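Local structure of putative metal-sulfur cluster biosynthesis proteins YuaD (Bacillus subtilis, 1ORU) at residues L82-V86 against P87-P91. The protein is of unknown function but carries a MOSC domain, a family generally associated with molybdenum binding and pyridoxal phosphate binding. Residues are numbered along the deposited sequence; the frame is centred on the assembly and turned at random.
Sequences LKMGV and PRILP
The flat peptide between Val-86 and Pro-87 is trans, which sets the CD corner of the Pro-87 ring against Val-86. Pro-87 CD lies 3.4 Å from Val-86 CB, tighter than usual for carbons. The close fit also follows from the extended backbone of Val-86 (psi 151°), the form favoured before proline. The Pro-87 ring touches Tyr-143 as well.

Val-86 also reaches forward three residues. Its CG2 branch, held between the backbone N and the carbonyl carbon, lies 3.8 Å from Ile-89 CD1. The two side chains cross at a slant. In Ile-89, chi1 (-67°) and chi2 (-65°) together turn CD1 back towards the helix end. There the selenium of Met-84, a selenomethionine, is 4.3 Å from Ile-89 CD1. No hydrogen bond joins 82-86 to 87-91.

Gly-85 ends helix 74-84 in a Schellman motif, with a positive phi. Its N hydrogen-bonds to Leu-82 O at 3.1 Å. Val-86, just beyond, packs on Ala-81, the hydrophobic contact characteristic of this motif. The Tyr-143 hydroxyl hydrogen-bonds to the Arg-88 carbonyl O. Met-84 and Ile-89 reach Ile-139 of helix 133-142. Met-84 also meets Leu-149 and Phe-153 of helix 149-156, and Val-86 touches Leu-149. The loop leads on to strand 98-101.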
loop_
_atom_site.group_PDB
_atom_site.type_symbol
_atom_site.label_atom_id
_atom_site.label_comp_id
_atom_site.label_asym_id
_atom_site.label_seq_id
_atom_site.Cartn_x
_atom_site.Cartn_y
_atom_site.Cartn_z
ATOM N N LEU A 82 -14.702 2.522 -26.063
ATOM C CA LEU A 82 -15.978 1.990 -26.521
ATOM C C LEU A 82 -17.150 2.537 -25.717
ATOM O O LEU A 82 -18.152 2.969 -26.287
ATOM C CB LEU A 82 -15.984 0.462 -26.443
ATOM C CG LEU A 82 -15.544 -0.294 -27.696
ATOM C CD1 LEU A 82 -14.116 0.070 -28.063
ATOM C CD2 LEU A 82 -15.673 -1.784 -27.439
ATOM N N LYS A 83 -17.023 2.520 -24.396
ATOM C CA LYS A 83 -18.090 3.008 -23.532
ATOM C C LYS A 83 -18.366 4.497 -23.733
ATOM O O LYS A 83 -19.498 4.949 -23.574
ATOM C CB LYS A 83 -17.751 2.713 -22.067
ATOM C CG LYS A 83 -17.659 1.219 -21.762
ATOM C CD LYS A 83 -17.173 0.934 -20.345
ATOM C CE LYS A 83 -18.163 1.395 -19.289
ATOM N NZ LYS A 83 -17.642 1.161 -17.901
HETATM N N MSE A 84 -17.339 5.258 -24.096
HETATM C CA MSE A 84 -17.509 6.688 -24.315
HETATM C C MSE A 84 -17.921 7.019 -25.747
HETATM O O MSE A 84 -18.316 8.149 -26.045
HETATM C CB MSE A 84 -16.218 7.427 -23.990
HETATM C CG MSE A 84 -15.867 7.441 -22.511
HETATM SE SE MSE A 84 -14.259 8.413 -22.230
HETATM C CE MSE A 84 -14.948 10.212 -22.503
ATOM N N GLY A 85 -17.817 6.036 -26.635
ATOM C CA GLY A 85 -18.182 6.267 -28.021
ATOM C C GLY A 85 -17.129 7.030 -28.807
ATOM O O GLY A 85 -17.459 7.723 -29.770
ATOM N N VAL A 86 -15.866 6.921 -28.399
ATOM C CA VAL A 86 -14.780 7.592 -29.107
ATOM C C VAL A 86 -13.842 6.544 -29.706
ATOM O O VAL A 86 -13.710 5.442 -29.173
ATOM C CB VAL A 86 -13.977 8.538 -28.180
ATOM C CG1 VAL A 86 -14.876 9.658 -27.674
ATOM C CG2 VAL A 86 -13.380 7.755 -27.023
ATOM N N PRO A 87 -13.174 6.881 -30.821
ATOM C CA PRO A 87 -12.249 5.975 -31.510
ATOM C C PRO A 87 -11.059 5.468 -30.705
ATOM O O PRO A 87 -10.632 4.326 -30.884
ATOM C CB PRO A 87 -11.824 6.785 -32.733
ATOM C CG PRO A 87 -11.880 8.178 -32.242
ATOM C CD PRO A 87 -13.170 8.206 -31.463
ATOM N N ARG A 88 -10.517 6.299 -29.821
ATOM C CA ARG A 88 -9.373 5.868 -29.030
ATOM C C ARG A 88 -9.106 6.710 -27.790
ATOM O O ARG A 88 -9.495 7.875 -27.712
ATOM C CB ARG A 88 -8.114 5.852 -29.901
ATOM C CG ARG A 88 -7.795 7.192 -30.537
ATOM C CD ARG A 88 -6.463 7.169 -31.277
ATOM N NE ARG A 88 -6.187 8.448 -31.930
ATOM C CZ ARG A 88 -5.060 8.736 -32.573
ATOM N NH1 ARG A 88 -4.090 7.835 -32.653
ATOM N NH2 ARG A 88 -4.903 9.923 -33.141
ATOM N N ILE A 89 -8.436 6.093 -26.820
ATOM C CA ILE A 89 -8.056 6.744 -25.573
ATOM C C ILE A 89 -6.569 6.445 -25.391
ATOM O O ILE A 89 -6.189 5.296 -25.198
ATOM C CB ILE A 89 -8.832 6.160 -24.367
ATOM C CG1 ILE A 89 -10.316 6.516 -24.470
ATOM C CG2 ILE A 89 -8.251 6.689 -23.069
ATOM C CD1 ILE A 89 -10.600 8.001 -24.373
ATOM N N LEU A 90 -5.733 7.475 -25.461
ATOM C CA LEU A 90 -4.290 7.288 -25.315
ATOM C C LEU A 90 -3.841 7.349 -23.860
ATOM O O LEU A 90 -4.308 8.188 -23.092
ATOM C CB LEU A 90 -3.538 8.351 -26.118
ATOM C CG LEU A 90 -3.835 8.387 -27.620
ATOM C CD1 LEU A 90 -2.972 9.458 -28.277
ATOM C CD2 LEU A 90 -3.566 7.025 -28.236
ATOM N N PRO A 91 -2.919 6.452 -23.464
ATOM C CA PRO A 91 -2.432 6.445 -22.082
ATOM C C PRO A 91 -1.923 7.821 -21.645
ATOM O O PRO A 91 -2.075 8.206 -20.483
ATOM C CB PRO A 91 -1.316 5.397 -22.117
ATOM C CG PRO A 91 -1.840 4.404 -23.123
ATOM C CD PRO A 91 -2.357 5.322 -24.226
#